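Local structure of DynE8 (Micromonospora chersina, 4AMM) at residues A[16-30]-A[61-75]. The protein is an iterative polyketide synthase of enediyne (dynemicin) biosynthesis, of which this chain is the acyltransferase domain, the part that probably loads the acyl building blocks. Sequence-based numbering, arbitrary orientation. Where two conformers were deposited one is given.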
# COMPACT_ATOMS: atom_id res chain seq x y z
N LEU A 16 20.25 -20.73 -12.79
CA LEU A 16 18.81 -20.61 -12.45
C LEU A 16 17.97 -21.21 -13.54
O LEU A 16 17.00 -21.92 -13.21
CB LEU A 16 18.48 -19.13 -12.21
CG LEU A 16 17.01 -18.87 -11.74
CD1 LEU A 16 16.73 -19.65 -10.42
CD2 LEU A 16 16.79 -17.38 -11.72
N THR A 17 18.36 -21.01 -14.81
CA THR A 17 17.60 -21.69 -15.90
C THR A 17 17.54 -23.23 -15.68
O THR A 17 16.50 -23.88 -15.75
CB THR A 17 18.24 -21.40 -17.26
OG1 THR A 17 18.06 -20.03 -17.61
CG2 THR A 17 17.58 -22.27 -18.40
N GLY A 18 18.67 -23.82 -15.37
CA GLY A 18 18.72 -25.26 -15.10
C GLY A 18 17.85 -25.71 -13.95
O GLY A 18 17.03 -26.65 -14.07
N LEU A 19 17.90 -24.97 -12.81
CA LEU A 19 17.07 -25.29 -11.70
C LEU A 19 15.56 -25.16 -12.00
O LEU A 19 14.76 -26.03 -11.66
CB LEU A 19 17.47 -24.38 -10.54
CG LEU A 19 16.57 -24.53 -9.32
CD1 LEU A 19 16.55 -25.93 -8.78
CD2 LEU A 19 17.05 -23.53 -8.23
N LEU A 20 15.22 -24.02 -12.61
CA LEU A 20 13.83 -23.81 -12.94
C LEU A 20 13.26 -24.90 -13.90
O LEU A 20 12.12 -25.29 -13.80
CB LEU A 20 13.57 -22.43 -13.51
CG LEU A 20 13.86 -21.27 -12.53
CD1 LEU A 20 13.47 -19.96 -13.18
CD2 LEU A 20 13.16 -21.41 -11.19
N THR A 21 14.09 -25.33 -14.83
CA THR A 21 13.70 -26.41 -15.74
C THR A 21 13.40 -27.68 -14.94
O THR A 21 12.41 -28.39 -15.16
CB THR A 21 14.84 -26.65 -16.76
OG1 THR A 21 14.96 -25.48 -17.55
CG2 THR A 21 14.54 -27.84 -17.66
N ARG A 22 14.23 -27.98 -13.95
CA ARG A 22 14.00 -29.17 -13.15
C ARG A 22 12.82 -29.04 -12.21
O ARG A 22 12.04 -29.96 -12.01
CB ARG A 22 15.28 -29.51 -12.39
CG ARG A 22 16.33 -30.04 -13.39
CD ARG A 22 17.57 -30.44 -12.66
NE ARG A 22 18.63 -30.84 -13.57
CZ ARG A 22 18.81 -32.09 -14.01
NH1 ARG A 22 18.00 -33.06 -13.61
NH2 ARG A 22 19.80 -32.37 -14.83
N VAL A 23 12.65 -27.86 -11.61
CA VAL A 23 11.46 -27.68 -10.80
C VAL A 23 10.18 -27.80 -11.65
O VAL A 23 9.20 -28.34 -11.17
CB VAL A 23 11.50 -26.28 -10.12
CG1 VAL A 23 10.23 -26.08 -9.33
CG2 VAL A 23 12.73 -26.20 -9.20
N ARG A 24 10.21 -27.27 -12.89
CA ARG A 24 9.06 -27.39 -13.79
C ARG A 24 8.71 -28.84 -14.06
O ARG A 24 7.52 -29.21 -13.98
CB ARG A 24 9.27 -26.64 -15.09
CG ARG A 24 8.01 -26.65 -15.98
CD ARG A 24 8.39 -26.54 -17.47
NE ARG A 24 7.21 -26.23 -18.29
CZ ARG A 24 6.33 -27.11 -18.79
NH1 ARG A 24 6.45 -28.41 -18.57
NH2 ARG A 24 5.30 -26.65 -19.51
N ALA A 25 9.72 -29.65 -14.33
CA ALA A 25 9.53 -31.09 -14.50
C ALA A 25 8.89 -31.73 -13.27
O ALA A 25 7.91 -32.46 -13.40
CB ALA A 25 10.86 -31.73 -14.81
N ALA A 26 9.41 -31.41 -12.08
CA ALA A 26 8.98 -31.97 -10.80
C ALA A 26 7.59 -31.57 -10.41
O ALA A 26 7.01 -32.23 -9.52
CB ALA A 26 9.89 -31.58 -9.70
N ALA A 27 7.10 -30.46 -10.99
CA ALA A 27 5.89 -29.80 -10.53
C ALA A 27 4.70 -30.28 -11.29
O ALA A 27 3.58 -30.21 -10.78
CB ALA A 27 6.02 -28.25 -10.68
N THR A 28 4.92 -30.76 -12.52
CA THR A 28 3.82 -31.18 -13.36
C THR A 28 3.14 -32.34 -12.60
O THR A 28 3.80 -33.27 -12.12
CB THR A 28 4.29 -31.57 -14.78
OG1 THR A 28 5.22 -32.65 -14.68
CG2 THR A 28 4.98 -30.37 -15.52
N ALA A 29 1.85 -32.18 -12.36
CA ALA A 29 1.02 -33.24 -11.74
C ALA A 29 1.00 -33.33 -10.19
O ALA A 29 0.13 -34.03 -9.62
CB ALA A 29 1.34 -34.65 -12.37
N LEU A 30 1.92 -32.67 -9.49
CA LEU A 30 1.88 -32.76 -8.03
C LEU A 30 0.50 -32.44 -7.48
O LEU A 30 -0.16 -31.52 -7.95
CB LEU A 30 2.88 -31.77 -7.39
CG LEU A 30 4.25 -32.33 -6.99
CD1 LEU A 30 4.75 -33.47 -7.86
CD2 LEU A 30 5.28 -31.23 -6.79
N ALA A 61 -0.32 -26.61 -8.70
CA ALA A 61 0.84 -27.02 -9.48
C ALA A 61 0.84 -26.45 -10.89
O ALA A 61 1.86 -26.13 -11.43
CB ALA A 61 0.97 -28.49 -9.52
N ASP A 62 -0.33 -26.40 -11.54
CA ASP A 62 -0.37 -25.90 -12.90
C ASP A 62 0.00 -24.40 -12.96
O ASP A 62 0.60 -23.91 -13.91
CB ASP A 62 -1.75 -26.13 -13.52
CG ASP A 62 -1.96 -27.52 -14.04
OD1 ASP A 62 -1.02 -28.37 -14.10
OD2 ASP A 62 -3.13 -27.79 -14.43
N GLY A 63 -0.37 -23.67 -11.94
CA GLY A 63 -0.01 -22.25 -11.81
C GLY A 63 1.51 -22.13 -11.63
O GLY A 63 2.10 -21.17 -12.14
N LEU A 64 2.05 -23.06 -10.86
CA LEU A 64 3.54 -23.07 -10.77
C LEU A 64 4.18 -23.33 -12.13
O LEU A 64 5.11 -22.63 -12.52
CB LEU A 64 4.01 -24.02 -9.69
CG LEU A 64 5.55 -24.13 -9.59
CD1 LEU A 64 6.18 -22.73 -9.25
CD2 LEU A 64 5.90 -25.13 -8.48
N VAL A 65 3.70 -24.33 -12.88
CA VAL A 65 4.27 -24.63 -14.23
C VAL A 65 4.16 -23.40 -15.10
O VAL A 65 5.15 -23.04 -15.79
CB VAL A 65 3.53 -25.83 -14.88
CG1 VAL A 65 3.94 -26.01 -16.34
CG2 VAL A 65 3.82 -26.96 -14.12
N ALA A 66 3.00 -22.72 -15.07
CA ALA A 66 2.80 -21.50 -15.85
C ALA A 66 3.82 -20.41 -15.46
O ALA A 66 4.44 -19.78 -16.35
CB ALA A 66 1.37 -20.92 -15.69
N ALA A 67 3.97 -20.17 -14.15
CA ALA A 67 5.01 -19.21 -13.72
C ALA A 67 6.47 -19.56 -14.11
O ALA A 67 7.19 -18.66 -14.51
CB ALA A 67 4.93 -19.00 -12.18
N LEU A 68 6.80 -20.84 -13.99
CA LEU A 68 8.09 -21.28 -14.46
C LEU A 68 8.29 -21.04 -15.98
O LEU A 68 9.37 -20.63 -16.38
CB LEU A 68 8.36 -22.73 -14.03
CG LEU A 68 8.45 -22.91 -12.49
CD1 LEU A 68 8.32 -24.35 -12.12
CD2 LEU A 68 9.78 -22.38 -11.92
N ASP A 69 7.26 -21.37 -16.75
CA ASP A 69 7.32 -21.15 -18.18
C ASP A 69 7.63 -19.70 -18.49
O ASP A 69 8.47 -19.42 -19.34
CB ASP A 69 6.03 -21.62 -18.87
CG ASP A 69 5.95 -23.10 -18.98
OD1 ASP A 69 6.99 -23.76 -18.92
OD2 ASP A 69 4.83 -23.63 -19.14
N ARG A 70 6.94 -18.77 -17.82
CA ARG A 70 7.23 -17.37 -18.02
C ARG A 70 8.64 -16.97 -17.63
O ARG A 70 9.30 -16.25 -18.34
CB ARG A 70 6.21 -16.50 -17.28
CG ARG A 70 4.84 -16.47 -17.93
CD ARG A 70 4.07 -15.33 -17.20
NE ARG A 70 4.57 -13.97 -17.42
CZ ARG A 70 4.04 -12.87 -16.78
NH1 ARG A 70 3.14 -13.06 -15.85
NH2 ARG A 70 4.47 -11.65 -16.98
N ALA A 71 9.10 -17.47 -16.46
CA ALA A 71 10.43 -17.15 -16.04
C ALA A 71 11.47 -17.69 -17.01
O ALA A 71 12.40 -16.95 -17.35
CB ALA A 71 10.66 -17.70 -14.64
N LEU A 72 11.29 -18.95 -17.40
CA LEU A 72 12.23 -19.56 -18.36
C LEU A 72 12.23 -18.84 -19.69
O LEU A 72 13.30 -18.59 -20.25
CB LEU A 72 11.91 -21.04 -18.59
CG LEU A 72 12.25 -21.96 -17.41
CD1 LEU A 72 11.55 -23.28 -17.32
CD2 LEU A 72 13.78 -22.17 -17.31
N GLY A 73 11.08 -18.41 -20.16
CA GLY A 73 11.05 -17.69 -21.43
C GLY A 73 11.80 -16.40 -21.32
O GLY A 73 12.52 -16.01 -22.24
N HIS A 74 11.61 -15.68 -20.18
CA HIS A 74 12.29 -14.46 -19.91
C HIS A 74 13.81 -14.65 -19.90
O HIS A 74 14.55 -13.89 -20.56
CB HIS A 74 11.83 -13.89 -18.53
CG HIS A 74 12.34 -12.49 -18.24
ND1 HIS A 74 13.34 -12.19 -17.31
CD2 HIS A 74 11.91 -11.31 -18.71
CE1 HIS A 74 13.52 -10.88 -17.27
NE2 HIS A 74 12.67 -10.32 -18.11
N LEU A 75 14.29 -15.66 -19.15
CA LEU A 75 15.74 -15.90 -19.08
C LEU A 75 16.22 -16.28 -20.52
O LEU A 75 17.35 -15.91 -20.87
CB LEU A 75 16.03 -17.02 -18.09
CG LEU A 75 15.74 -16.72 -16.61
CD1 LEU A 75 15.85 -17.99 -15.79
CD2 LEU A 75 16.72 -15.67 -16.13
O HOH W 1 15.66 -20.18 -19.88
O HOH W 2 -1.70 -28.51 -7.14
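Arg24 NE donates to Asp69 OD1 at 2.6 Å in a nearly straight bond. NH2 of the same guanidinium donates to Asp69 OD2 at 3.1 Å, on its syn lone pair. This side-on, two-nitrogen salt bridge joins two antiparallel helices, 13-27 and 61-76, at one side of their interface; the pair packs on the antiparallel sheet of the N-terminal α/β region, which probably corresponds to the linker between ketosynthase and acyltransferase. The guanidinium and carboxylate planes are nearly coplanar, 29° apart. CG of Arg24 stands anti to the backbone N (chi1 -175°) and the chain runs extended to NE, carrying the charged end across to the other helix, where Val65 CG1 lies over one face of the guanidinium. A methionine in place of Arg24 would probably leave the Asp69 carboxylate without its charged mate and free to turn. Beneath the bridge, Leu68 CD1 presses on Arg24 CA at 3.5 Å, while its CD2 meets Leu20 CD2. Leu20 is a knob in the hole formed by Leu68, Ala71, Leu72 and Leu75; Phe54 of strand 52-58 touches Leu20, Leu68 and Ala71 from the sheet side. Near the start of helix 61-76 and the end of helix 13-27, Ala27 CB rests on Leu64 CD2 at 3.8 Å. At the other end a water donates to Leu72 O and makes a weak bond with Thr17 OG1, an atom that also lies 3.5 Å from Leu75 CD1.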